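Local coordinates for protein glutamate racemase (Bacillus anthracis, PDB 2DWU) that belongs to the Asp/Glu/hydantoin racemase family, is built round two parallel beta sheets, and holds a molecule of D-glutamic acid in a pocket of its chain, at residues S56-M61 with A82-A87; V62-Q67 with D263-P268; P69-V74 with K226-D231; A76-A81 with N128-A133; I100-R105 with A216-T221. One frame throughout, in Å; residues are numbered along the deposited sequence. Where two conformers were deposited one is given.

Interaction 1. Residues S56-M61 with A82-A87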
# COMPACT_ATOMS: atom_id res chain seq x y z
N SER B 56 13.12 -12.18 23.69
CA SER B 56 12.57 -13.22 24.57
C SER B 56 11.12 -12.92 24.94
O SER B 56 10.29 -13.83 24.95
CB SER B 56 13.42 -13.38 25.84
OG SER B 56 13.30 -12.27 26.71
N PHE B 57 10.81 -11.66 25.22
CA PHE B 57 9.43 -11.28 25.55
C PHE B 57 8.47 -11.48 24.38
O PHE B 57 7.30 -11.85 24.57
CB PHE B 57 9.33 -9.80 25.97
CG PHE B 57 10.12 -9.44 27.19
CD1 PHE B 57 10.64 -10.41 28.04
CD2 PHE B 57 10.27 -8.10 27.53
CE1 PHE B 57 11.31 -10.05 29.22
CE2 PHE B 57 10.94 -7.72 28.71
CZ PHE B 57 11.46 -8.71 29.55
N VAL B 58 8.93 -11.16 23.17
CA VAL B 58 8.10 -11.31 21.99
C VAL B 58 7.81 -12.79 21.76
O VAL B 58 6.68 -13.17 21.45
CB VAL B 58 8.79 -10.69 20.76
CG1 VAL B 58 8.06 -11.11 19.47
CG2 VAL B 58 8.78 -9.14 20.90
N PHE B 59 8.82 -13.64 21.92
CA PHE B 59 8.57 -15.06 21.73
C PHE B 59 7.61 -15.62 22.77
O PHE B 59 6.89 -16.58 22.50
CB PHE B 59 9.88 -15.84 21.67
CG PHE B 59 10.44 -15.93 20.27
CD1 PHE B 59 11.43 -15.04 19.85
CD2 PHE B 59 9.91 -16.83 19.35
CE1 PHE B 59 11.88 -15.05 18.53
CE2 PHE B 59 10.35 -16.84 18.03
CZ PHE B 59 11.34 -15.95 17.61
N GLU B 60 7.60 -15.04 23.97
CA GLU B 60 6.65 -15.46 25.00
C GLU B 60 5.23 -15.06 24.54
O GLU B 60 4.28 -15.81 24.75
CB GLU B 60 6.95 -14.78 26.35
CG GLU B 60 8.27 -15.19 26.95
CD GLU B 60 8.43 -14.75 28.39
OE1 GLU B 60 7.68 -13.86 28.85
OE2 GLU B 60 9.34 -15.29 29.07
N MET B 61 5.08 -13.90 23.92
CA MET B 61 3.75 -13.51 23.44
C MET B 61 3.33 -14.40 22.27
O MET B 61 2.15 -14.71 22.13
CB MET B 61 3.72 -12.03 22.99
CG MET B 61 3.70 -11.06 24.15
SD MET B 61 3.41 -9.36 23.68
CE MET B 61 5.06 -8.84 23.11
N ALA B 82 11.76 -4.29 15.23
CA ALA B 82 13.18 -4.04 14.98
C ALA B 82 14.03 -5.13 15.60
O ALA B 82 15.02 -5.57 15.00
CB ALA B 82 13.57 -2.66 15.56
N ALA B 83 13.64 -5.59 16.77
CA ALA B 83 14.44 -6.60 17.44
C ALA B 83 14.21 -8.05 17.03
O ALA B 83 15.14 -8.86 17.05
CB ALA B 83 14.20 -6.49 18.94
N THR B 84 13.01 -8.38 16.58
CA THR B 84 12.75 -9.79 16.31
C THR B 84 12.05 -10.21 15.02
O THR B 84 11.84 -11.40 14.80
CB THR B 84 11.95 -10.40 17.48
OG1 THR B 84 11.65 -11.78 17.21
CG2 THR B 84 10.65 -9.66 17.67
N LEU B 85 11.68 -9.26 14.17
CA LEU B 85 10.97 -9.64 12.95
C LEU B 85 11.65 -10.76 12.15
O LEU B 85 10.98 -11.73 11.77
CB LEU B 85 10.73 -8.44 12.04
CG LEU B 85 9.85 -8.77 10.81
CD1 LEU B 85 8.45 -9.21 11.20
CD2 LEU B 85 9.78 -7.53 9.92
N ALA B 86 12.95 -10.65 11.93
CA ALA B 86 13.66 -11.67 11.17
C ALA B 86 13.57 -13.03 11.85
O ALA B 86 13.35 -14.05 11.20
CB ALA B 86 15.13 -11.28 10.98
N ALA B 87 13.74 -13.03 13.17
CA ALA B 87 13.69 -14.27 13.93
C ALA B 87 12.32 -14.93 13.84
O ALA B 87 12.21 -16.16 13.71
CB ALA B 87 14.04 -14.01 15.37
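Val58 and Thr84 meet tip to tip between two helices. Thr84 CG2 points into the fork of the valine and lies 3.5 Å from Val58 CG1. That is close for two methyl carbons. Thr84 was deposited in two conformers, so the tightness is doubtful as a sign of strain. Val58 CG2 is 3.8 Å from the same Thr84 CG2. In the conformer given, Thr84 carries OG1 anti to the backbone N (chi1 178°). This turns the hydroxyl toward Phe59, whose CE1 is 3.5 Å from Thr84 OG1. In this conformer the contact buries the oxygen without a hydrogen-bond partner, which is doubtful for the same reason. The Phe59 ring slants past Thr84 and turns its edge to Ala87. Ala87 CB lies near the ring plane, 4.0 Å from Phe59 CE1.

Further residues pack round this group. Leu88 packs on both Val58 and Phe59, and Ala80 packs on Val58. Gln55 touches Thr84 and gives a hydrogen bond from NE2 to Ala83 O. Helix 78-91 is kinked just after Thr84, where the N atoms of Ala86 and Ala87 have no bond to the turn before. The segment axes come within 9.9 Å and cross at -57°. Helix 51-65 and helix 78-91 are the helices before and after strand 70-75 of the six-stranded parallel sheet. Ala82 and Leu85 carry the packing on to helix 100-110.

Interaction 2. Residues V62-Q67 with D263-P268. With K (potassium ion), chain G.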
# COMPACT_ATOMS: atom_id res chain seq x y z
N VAL B 62 4.28 -14.80 21.44
CA VAL B 62 3.93 -15.67 20.31
C VAL B 62 3.43 -17.02 20.84
O VAL B 62 2.49 -17.59 20.29
CB VAL B 62 5.14 -15.90 19.37
CG1 VAL B 62 4.82 -17.01 18.34
CG2 VAL B 62 5.47 -14.60 18.64
N GLU B 63 4.04 -17.51 21.92
CA GLU B 63 3.61 -18.78 22.50
C GLU B 63 2.18 -18.67 22.98
O GLU B 63 1.40 -19.63 22.86
CB GLU B 63 4.52 -19.19 23.68
CG GLU B 63 5.83 -19.79 23.23
CD GLU B 63 5.63 -20.94 22.24
OE1 GLU B 63 5.00 -21.95 22.62
OE2 GLU B 63 6.09 -20.82 21.08
N PHE B 64 1.81 -17.51 23.51
CA PHE B 64 0.45 -17.28 23.95
C PHE B 64 -0.49 -17.29 22.75
O PHE B 64 -1.55 -17.93 22.78
CB PHE B 64 0.33 -15.93 24.67
CG PHE B 64 -1.10 -15.52 24.92
CD1 PHE B 64 -1.85 -16.14 25.92
CD2 PHE B 64 -1.71 -14.56 24.12
CE1 PHE B 64 -3.20 -15.80 26.10
CE2 PHE B 64 -3.05 -14.22 24.30
CZ PHE B 64 -3.80 -14.84 25.29
N LEU B 65 -0.13 -16.56 21.70
CA LEU B 65 -0.99 -16.47 20.52
C LEU B 65 -1.16 -17.80 19.79
O LEU B 65 -2.17 -18.01 19.12
CB LEU B 65 -0.45 -15.39 19.56
CG LEU B 65 -0.57 -13.96 20.10
CD1 LEU B 65 0.12 -12.98 19.11
CD2 LEU B 65 -2.05 -13.58 20.28
N LYS B 66 -0.18 -18.68 19.92
CA LYS B 66 -0.23 -19.98 19.24
C LYS B 66 -1.35 -20.87 19.76
O LYS B 66 -1.66 -21.90 19.16
CB LYS B 66 1.11 -20.69 19.36
CG LYS B 66 2.10 -20.30 18.31
CD LYS B 66 3.47 -20.89 18.61
CE LYS B 66 4.35 -20.84 17.37
NZ LYS B 66 3.80 -21.72 16.30
N GLN B 67 -1.97 -20.47 20.87
CA GLN B 67 -3.07 -21.23 21.43
C GLN B 67 -4.32 -21.00 20.59
O GLN B 67 -5.32 -21.73 20.71
CB GLN B 67 -3.30 -20.80 22.88
CG GLN B 67 -2.04 -20.99 23.74
CD GLN B 67 -2.24 -20.53 25.18
OE1 GLN B 67 -2.43 -19.34 25.45
NE2 GLN B 67 -2.21 -21.48 26.12
N ASP B 263 -8.97 -9.21 28.66
CA ASP B 263 -8.71 -10.24 29.66
C ASP B 263 -7.24 -10.23 30.07
O ASP B 263 -6.38 -9.76 29.31
CB ASP B 263 -9.09 -11.62 29.13
CG ASP B 263 -10.59 -11.86 29.14
OD1 ASP B 263 -11.21 -11.83 28.07
OD2 ASP B 263 -11.15 -12.06 30.24
N CYS B 264 -6.96 -10.74 31.26
CA CYS B 264 -5.60 -10.79 31.80
C CYS B 264 -4.89 -12.06 31.35
O CYS B 264 -5.52 -13.09 31.08
CB CYS B 264 -5.64 -10.75 33.33
SG CYS B 264 -6.54 -12.14 34.05
N VAL B 265 -3.57 -12.00 31.26
CA VAL B 265 -2.78 -13.14 30.85
C VAL B 265 -1.45 -13.06 31.57
O VAL B 265 -0.98 -11.96 31.85
CB VAL B 265 -2.53 -13.13 29.32
CG1 VAL B 265 -2.07 -11.75 28.88
CG2 VAL B 265 -1.45 -14.15 28.96
N ASP B 266 -0.87 -14.22 31.88
CA ASP B 266 0.43 -14.29 32.52
C ASP B 266 1.43 -14.89 31.54
O ASP B 266 1.17 -15.94 30.94
CB ASP B 266 0.41 -15.20 33.76
CG ASP B 266 -0.18 -14.53 34.97
OD1 ASP B 266 -0.34 -15.22 36.01
OD2 ASP B 266 -0.47 -13.33 34.92
N LEU B 267 2.58 -14.25 31.40
CA LEU B 267 3.63 -14.77 30.53
C LEU B 267 4.79 -15.07 31.46
O LEU B 267 5.00 -14.36 32.44
CB LEU B 267 4.06 -13.73 29.49
CG LEU B 267 2.95 -13.26 28.55
CD1 LEU B 267 3.51 -12.19 27.62
CD2 LEU B 267 2.40 -14.44 27.76
N PRO B 268 5.54 -16.16 31.19
CA PRO B 268 5.37 -17.11 30.09
C PRO B 268 4.18 -18.02 30.34
O PRO B 268 3.81 -18.28 31.49
CB PRO B 268 6.70 -17.87 30.09
CG PRO B 268 7.10 -17.85 31.53
CD PRO B 268 6.79 -16.44 31.94
K K G . 0.57 -10.83 34.11
O HOH W 1 2.91 -11.74 32.57
O HOH W 2 3.46 -11.86 35.24
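Phe64 packs on Val265, a residue whose carbonyl oxygen binds a potassium ion. The apolar contact and the metal site therefore share one short piece of chain. Val265 CG2 lies 3.7 Å from Phe64 CD1 and about as far from CE1. It comes at the ring obliquely, and the two side chains approach from opposite directions. The ring gets there because Phe64 CG is anti to the backbone N (chi1 169°). Leu267 adds a looser touch nearer the helix backbone, with its CD2 4.0 Å from Phe64 CB. No hydrogen bond joins the two segments.

The potassium ion is bound by Val265 O at 3.0 Å and by Asp266 OD2 at 2.8 Å. The side chain of Asp266 starts out away from helix 51-65. Thr242 O is the third protein ligand. One water, 3.0 Å from the potassium ion, accepts a hydrogen bond from Leu267 N (2.8 Å). A second water lies farther from the potassium ion, at 3.3 Å. A cis peptide bond leads into Pro268.

Phe64 also meets Phe240 edge-to-face and touches Ile38. The backbone of Val265 is hydrogen-bonded to Thr241. Helix 51-65 lies on one face of the six-stranded parallel sheet, and Phe64 reaches toward edge strand 262-264 and its neighbour 238-241. This layering is that of an alpha/beta domain, with a potassium site of two backbone carbonyls, one carboxylate and waters just past the edge strand.

Interaction 3. Residues P69-V74 with K226-D231; sequences PLKALV and KGILAD
Lys71 sends its side chain to the backbone of Ile228, and this is the tight part of the contact. Lys71 NZ gives a hydrogen bond of 2.7 Å to Ile228 O. The ammonium group lies in the carbonyl plane, with a C=O...donor angle of 159°. The lysine chain bends once, at chi3 (68°), which brings CE to 3.5 Å from Ile228 O as well. Ala230 closes in beside the charge, with its CB 3.6 Å from Lys71 NZ. Lys71 is buried, and the same NZ makes a salt bridge to Glu33 OE1. Glu33 OE2 in turn accepts from Ala230 N, so this one carboxylate ties both segments.

Strand 70-75 turns a corner at Lys71, in the six-stranded parallel sheet beside strand 9-14. The facing segment follows helix 211-226. That helix ends in a Schellman motif, with Gly227 taking the positive phi.

Away from the ammonium group the packing is looser. Ile228 points toward the strand, but its CD1 comes only to 4.1 Å from Lys71 O and 4.4 Å from Lys71 CD. Leu223 and His5 touch both of these side chains. Leu229 turns away from the strand and packs on Leu223 and Gln224 of its own chain and on Leu137 of the second subunit. Gly227 and Asp231 are exposed, and Lys226 lies against His225 of the second subunit.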
# COMPACT_ATOMS: atom_id res chain seq x y z
N PRO B 69 -6.13 -20.21 16.58
CA PRO B 69 -5.85 -20.59 15.19
C PRO B 69 -5.37 -19.39 14.38
O PRO B 69 -6.18 -18.70 13.77
CB PRO B 69 -7.20 -21.11 14.69
CG PRO B 69 -8.19 -20.28 15.46
CD PRO B 69 -7.58 -20.12 16.85
N LEU B 70 -4.06 -19.14 14.36
CA LEU B 70 -3.53 -17.99 13.63
C LEU B 70 -3.37 -18.19 12.13
O LEU B 70 -2.81 -19.20 11.69
CB LEU B 70 -2.14 -17.60 14.16
CG LEU B 70 -2.00 -17.42 15.67
CD1 LEU B 70 -0.55 -17.05 16.04
CD2 LEU B 70 -2.97 -16.35 16.13
N LYS B 71 -3.83 -17.21 11.35
CA LYS B 71 -3.63 -17.28 9.91
C LYS B 71 -2.45 -16.38 9.57
O LYS B 71 -1.81 -16.54 8.53
CB LYS B 71 -4.89 -16.85 9.12
CG LYS B 71 -5.22 -15.37 9.14
CD LYS B 71 -6.20 -14.94 7.98
CE LYS B 71 -7.60 -15.51 8.13
NZ LYS B 71 -8.56 -14.89 7.16
N ALA B 72 -2.14 -15.44 10.46
CA ALA B 72 -1.04 -14.49 10.26
C ALA B 72 -0.73 -13.82 11.59
O ALA B 72 -1.57 -13.80 12.48
CB ALA B 72 -1.44 -13.43 9.21
N LEU B 73 0.47 -13.25 11.71
CA LEU B 73 0.91 -12.56 12.91
C LEU B 73 1.35 -11.15 12.53
O LEU B 73 2.12 -10.97 11.58
CB LEU B 73 2.10 -13.31 13.55
CG LEU B 73 2.75 -12.55 14.73
CD1 LEU B 73 1.74 -12.38 15.88
CD2 LEU B 73 3.98 -13.33 15.18
N VAL B 74 0.86 -10.16 13.27
CA VAL B 74 1.29 -8.77 13.06
C VAL B 74 2.06 -8.33 14.31
O VAL B 74 1.57 -8.44 15.45
CB VAL B 74 0.09 -7.82 12.88
CG1 VAL B 74 0.57 -6.35 12.82
CG2 VAL B 74 -0.65 -8.18 11.58
N LYS B 226 -2.21 -14.48 -0.91
CA LYS B 226 -2.19 -15.87 -0.44
C LYS B 226 -3.54 -16.56 -0.56
O LYS B 226 -3.63 -17.77 -0.36
CB LYS B 226 -1.72 -15.91 1.00
CG LYS B 226 -0.36 -15.25 1.23
CD LYS B 226 0.73 -16.26 1.24
CE LYS B 226 0.57 -17.20 2.42
NZ LYS B 226 1.56 -18.30 2.38
N GLY B 227 -4.59 -15.81 -0.87
CA GLY B 227 -5.92 -16.40 -1.00
C GLY B 227 -6.52 -16.83 0.32
O GLY B 227 -7.28 -17.81 0.38
N ILE B 228 -6.23 -16.08 1.39
CA ILE B 228 -6.72 -16.44 2.71
C ILE B 228 -7.55 -15.37 3.43
O ILE B 228 -7.59 -15.33 4.66
CB ILE B 228 -5.57 -16.89 3.64
CG1 ILE B 228 -4.53 -15.79 3.78
CG2 ILE B 228 -4.90 -18.15 3.05
CD1 ILE B 228 -3.39 -16.10 4.76
N LEU B 229 -8.20 -14.51 2.67
CA LEU B 229 -9.06 -13.49 3.26
C LEU B 229 -10.28 -14.13 3.91
O LEU B 229 -10.83 -15.12 3.39
CB LEU B 229 -9.57 -12.51 2.20
CG LEU B 229 -8.58 -11.51 1.58
CD1 LEU B 229 -9.24 -10.86 0.37
CD2 LEU B 229 -8.19 -10.47 2.60
N ALA B 230 -10.71 -13.59 5.05
CA ALA B 230 -11.92 -14.07 5.72
C ALA B 230 -13.13 -13.48 5.00
O ALA B 230 -13.01 -12.48 4.28
CB ALA B 230 -11.92 -13.61 7.17
N ASP B 231 -14.30 -14.11 5.19
CA ASP B 231 -15.53 -13.60 4.60
C ASP B 231 -16.59 -13.30 5.67
O ASP B 231 -17.75 -13.07 5.35
CB ASP B 231 -16.08 -14.59 3.56
CG ASP B 231 -16.55 -15.90 4.18
OD1 ASP B 231 -17.20 -16.68 3.44
OD2 ASP B 231 -16.27 -16.17 5.36

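Interaction 4. Residues A76-A81 with N128-A133. With DGL (D-glutamic acid), chain H.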
# COMPACT_ATOMS: atom_id res chain seq x y z
N ALA B 76 2.88 -5.43 15.92
CA ALA B 76 2.42 -4.05 15.91
C ALA B 76 3.40 -3.04 16.51
O ALA B 76 3.32 -1.83 16.22
CB ALA B 76 1.07 -3.98 16.65
N CYS B 77 4.29 -3.54 17.35
CA CYS B 77 5.28 -2.70 18.04
C CYS B 77 6.52 -2.50 17.17
O CYS B 77 7.13 -3.48 16.76
CB CYS B 77 5.66 -3.42 19.34
SG CYS B 77 6.91 -2.58 20.33
N ASN B 78 6.87 -1.24 16.89
CA ASN B 78 8.04 -0.98 16.06
C ASN B 78 9.32 -1.45 16.75
O ASN B 78 10.23 -1.93 16.08
CB ASN B 78 8.15 0.53 15.73
CG ASN B 78 6.94 1.04 14.94
OD1 ASN B 78 7.03 1.31 13.70
ND2 ASN B 78 5.84 1.19 15.61
N THR B 79 9.39 -1.30 18.08
CA THR B 79 10.58 -1.74 18.85
C THR B 79 10.73 -3.26 18.77
O THR B 79 11.83 -3.79 18.55
CB THR B 79 10.44 -1.31 20.33
OG1 THR B 79 10.29 0.12 20.39
CG2 THR B 79 11.68 -1.72 21.13
N ALA B 80 9.60 -3.95 18.93
CA ALA B 80 9.58 -5.40 18.88
C ALA B 80 9.93 -5.86 17.47
O ALA B 80 10.69 -6.83 17.29
CB ALA B 80 8.18 -5.91 19.31
N ALA B 81 9.40 -5.17 16.45
CA ALA B 81 9.70 -5.57 15.08
C ALA B 81 11.19 -5.40 14.78
O ALA B 81 11.81 -6.26 14.14
CB ALA B 81 8.87 -4.79 14.08
N ASN B 128 18.69 0.43 13.27
CA ASN B 128 18.86 0.97 11.93
C ASN B 128 18.02 0.22 10.91
O ASN B 128 18.31 0.24 9.71
CB ASN B 128 20.33 0.97 11.49
CG ASN B 128 20.61 2.08 10.48
OD1 ASN B 128 20.09 3.20 10.61
ND2 ASN B 128 21.44 1.79 9.49
N MET B 129 16.96 -0.45 11.37
CA MET B 129 16.14 -1.22 10.43
C MET B 129 15.44 -0.36 9.39
O MET B 129 15.23 -0.81 8.26
CB MET B 129 15.10 -2.08 11.18
CG MET B 129 14.26 -2.93 10.23
SD MET B 129 13.21 -4.16 11.03
CE MET B 129 14.47 -5.16 11.68
N TYR B 130 15.06 0.86 9.75
CA TYR B 130 14.40 1.72 8.77
C TYR B 130 15.33 2.06 7.63
O TYR B 130 14.94 1.93 6.48
CB TYR B 130 13.85 2.99 9.42
CG TYR B 130 12.45 2.78 9.95
CD1 TYR B 130 11.37 2.74 9.08
CD2 TYR B 130 12.22 2.60 11.32
CE1 TYR B 130 10.05 2.53 9.57
CE2 TYR B 130 10.94 2.40 11.80
CZ TYR B 130 9.87 2.36 10.94
OH TYR B 130 8.61 2.14 11.47
N GLU B 131 16.56 2.48 7.93
CA GLU B 131 17.50 2.80 6.86
C GLU B 131 17.78 1.55 6.03
O GLU B 131 17.81 1.62 4.79
CB GLU B 131 18.82 3.35 7.42
CG GLU B 131 19.74 3.83 6.30
CD GLU B 131 20.97 4.55 6.79
OE1 GLU B 131 21.36 5.54 6.13
OE2 GLU B 131 21.56 4.14 7.80
N LYS B 132 17.96 0.41 6.69
CA LYS B 132 18.24 -0.82 5.95
C LYS B 132 17.06 -1.22 5.06
O LYS B 132 17.27 -1.62 3.92
CB LYS B 132 18.59 -1.95 6.90
CG LYS B 132 19.93 -1.68 7.60
CD LYS B 132 20.44 -2.88 8.31
CE LYS B 132 19.60 -3.25 9.50
NZ LYS B 132 20.12 -4.55 10.09
N ALA B 133 15.84 -1.09 5.57
CA ALA B 133 14.68 -1.44 4.75
C ALA B 133 14.53 -0.51 3.56
O ALA B 133 14.20 -0.95 2.44
CB ALA B 133 13.40 -1.42 5.60
N DGL H . 5.05 0.07 21.12
CA DGL H . 6.40 0.72 21.18
C DGL H . 6.89 1.01 19.80
O DGL H . 8.07 1.25 19.57
CB DGL H . 6.32 2.03 21.99
CG DGL H . 6.29 1.65 23.49
CD DGL H . 7.47 0.94 24.01
OE1 DGL H . 8.57 1.47 24.17
OE2 DGL H . 7.30 -0.33 24.28
OXT DGL H . 6.01 0.98 18.84
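Asn78 and Tyr130 meet through their polar ends, while Ala81 faces Met129 beside them. These four residues bury similar areas. Tyr130 OH is 2.9 Å from Asn78 OD1, in a hydrogen bond that is weak and not settled, since the hydroxyl proton has another acceptor within reach. The oxygen comes at the edge of the tyrosine ring, near its plane. Amide and ring are turned only 23° from each other. Asn78 OD1 is also hydrogen-bonded to Ser211 OG.

The other end of the same amide serves the ligand. Asn78 ND2 gives a hydrogen bond of 3.2 Å to OXT of D-glutamic acid, at an angle of 165°. Asn78 N reaches the same OXT at 3.1 Å. Ser211, and perhaps Tyr130, probably bear on how the amide is turned. The other carboxylate oxygen, O, accepts from Thr79 OG1 at 2.6 Å and more distantly from Thr79 N. The carboxylate sits at the N terminus of helix 78-91, whose dipole would probably favour its negative charge. Cys77 caps that helix, its SG accepting from Ala80 N at 3.3 Å.

Ala81 meets Met129 by packing alone. Its O lies 3.8 Å from Met129 CE, though Met129 was deposited in two conformers.

Ile100 of helix 100-110 packs on both Met129 and Tyr130. Thr124 of helix 122-127 touches Asn78 and Tyr130. The contact joins helix 78-91, which follows strand 70-75 of the six-stranded sheet, to helix 129-137, beyond strand 115-120 of the four-stranded one.

Interaction 5. Residues I100-R105 with A216-T221; sequences IHPGAR and AIELST
Arg105 and Glu218 form a buried salt bridge with two hydrogen bonds. The arginine grips side-on, one nitrogen to each carboxylate oxygen. Arg105 NE gives to Glu218 OE1 at 2.9 Å, nearly straight at 172°. Glu218 OE2 accepts from Arg105 NH2, also at 2.9 Å, through its syn lone pair. This second bond is more bent (151°). The two planar groups are turned 32° from each other, so the pairing is not flat. Glu218 bends at chi2 to present both oxygens.

Pro102 lies against this carboxylate. Its CG is 3.5 Å from Glu218 CD, and its side chain crosses the glutamate at about a right angle. The ring covers the apolar part of Glu218 as well, with CG 3.7 Å from Glu218 CB.

The remaining nitrogen, Arg105 NH1, is satisfied across the dimer. It bonds to Gln224 OE1 and Ser220 OG of the second subunit. Ser220 OG is matched in return by Arg105 NH1 of the second subunit. Within helix 211-226, Ile217 O accepts from both Thr221 N and Thr221 OG1, which reach it from opposite faces of its plane. The hydroxyl bond is 2.9 Å long.

Helix 100-110 also packs on helix 129-137, through Ala104 on Leu134 and His101 on Ala133. Helix 211-226 rests on helix 20-29 through Ala216 and Ile217.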
# COMPACT_ATOMS: atom_id res chain seq x y z
N ILE B 100 7.46 -1.99 10.41
CA ILE B 100 8.55 -1.18 9.83
C ILE B 100 8.58 -1.15 8.30
O ILE B 100 8.54 -0.06 7.72
CB ILE B 100 9.92 -1.65 10.40
CG1 ILE B 100 9.94 -1.39 11.91
CG2 ILE B 100 11.11 -0.96 9.66
CD1 ILE B 100 11.21 -1.83 12.60
N HIS B 101 8.59 -2.32 7.66
CA HIS B 101 8.65 -2.36 6.21
C HIS B 101 7.47 -1.69 5.51
O HIS B 101 7.65 -1.02 4.49
CB HIS B 101 8.85 -3.81 5.74
CG HIS B 101 10.20 -4.35 6.09
ND1 HIS B 101 10.52 -4.79 7.35
CD2 HIS B 101 11.33 -4.48 5.35
CE1 HIS B 101 11.79 -5.16 7.38
NE2 HIS B 101 12.30 -4.99 6.17
N PRO B 102 6.24 -1.84 6.04
CA PRO B 102 5.12 -1.18 5.37
C PRO B 102 5.30 0.34 5.39
O PRO B 102 4.95 1.01 4.41
CB PRO B 102 3.89 -1.62 6.20
CG PRO B 102 4.28 -2.98 6.64
CD PRO B 102 5.77 -2.79 7.06
N GLY B 103 5.85 0.87 6.48
CA GLY B 103 6.08 2.31 6.60
C GLY B 103 7.16 2.77 5.61
O GLY B 103 7.01 3.81 4.97
N ALA B 104 8.24 2.00 5.50
CA ALA B 104 9.31 2.32 4.55
C ALA B 104 8.77 2.31 3.12
O ALA B 104 9.05 3.22 2.33
CB ALA B 104 10.46 1.32 4.67
N ARG B 105 7.98 1.29 2.80
CA ARG B 105 7.42 1.17 1.46
C ARG B 105 6.54 2.39 1.11
O ARG B 105 6.60 2.94 -0.01
CB ARG B 105 6.60 -0.13 1.36
CG ARG B 105 6.51 -0.67 -0.06
CD ARG B 105 5.62 -1.93 -0.08
NE ARG B 105 5.97 -2.89 0.97
CZ ARG B 105 7.10 -3.62 1.04
NH1 ARG B 105 8.04 -3.53 0.10
NH2 ARG B 105 7.29 -4.43 2.09
N ALA B 216 -1.80 -2.10 7.89
CA ALA B 216 -3.05 -2.77 7.58
C ALA B 216 -3.19 -3.03 6.08
O ALA B 216 -3.64 -4.11 5.66
CB ALA B 216 -4.27 -1.95 8.12
N ILE B 217 -2.78 -2.08 5.24
CA ILE B 217 -2.91 -2.33 3.82
C ILE B 217 -1.88 -3.38 3.38
O ILE B 217 -2.16 -4.18 2.49
CB ILE B 217 -2.85 -1.01 2.99
CG1 ILE B 217 -3.23 -1.32 1.54
CG2 ILE B 217 -1.49 -0.32 3.12
CD1 ILE B 217 -3.60 -0.07 0.75
N GLU B 218 -0.71 -3.43 4.02
CA GLU B 218 0.28 -4.44 3.69
C GLU B 218 -0.28 -5.83 4.03
O GLU B 218 -0.17 -6.77 3.25
CB GLU B 218 1.58 -4.20 4.46
CG GLU B 218 2.68 -5.20 4.10
CD GLU B 218 3.95 -4.58 3.49
OE1 GLU B 218 3.95 -3.45 2.95
OE2 GLU B 218 4.98 -5.29 3.55
N LEU B 219 -0.89 -5.95 5.20
CA LEU B 219 -1.51 -7.22 5.60
C LEU B 219 -2.61 -7.60 4.58
O LEU B 219 -2.69 -8.76 4.14
CB LEU B 219 -2.13 -7.08 7.00
CG LEU B 219 -2.92 -8.30 7.50
CD1 LEU B 219 -2.00 -9.51 7.64
CD2 LEU B 219 -3.57 -7.95 8.83
N SER B 220 -3.45 -6.63 4.22
CA SER B 220 -4.52 -6.88 3.25
C SER B 220 -3.94 -7.46 1.93
O SER B 220 -4.44 -8.45 1.39
CB SER B 220 -5.31 -5.57 3.00
OG SER B 220 -6.33 -5.77 2.02
N THR B 221 -2.87 -6.84 1.44
CA THR B 221 -2.23 -7.24 0.22
C THR B 221 -1.75 -8.69 0.30
O THR B 221 -1.98 -9.49 -0.61
CB THR B 221 -1.01 -6.32 -0.06
OG1 THR B 221 -1.43 -4.96 -0.17
CG2 THR B 221 -0.32 -6.76 -1.35

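How the interactions relate
From the N terminus, helix 51-65 opens two loops. Interaction 1 closes the shorter one on helix 78-91. Interaction 2 closes the longest near the C terminus, at the edge of the six-stranded sheet. Interaction 3 nests inside interaction 2 and joins strand 70-75 to the segment after helix 211-226. Interactions 4 and 5 both nest inside interaction 3 and cross each other. Interaction 1 crosses interactions 2, 3 and 4 but closes before interaction 5 opens. Interactions 1 and 4 share helix 78-91. Ile100 and His101 link interaction 5 to interactions 1 and 4. Leu219 links it to interaction 3. Interactions 3 and 5 also touch the second subunit.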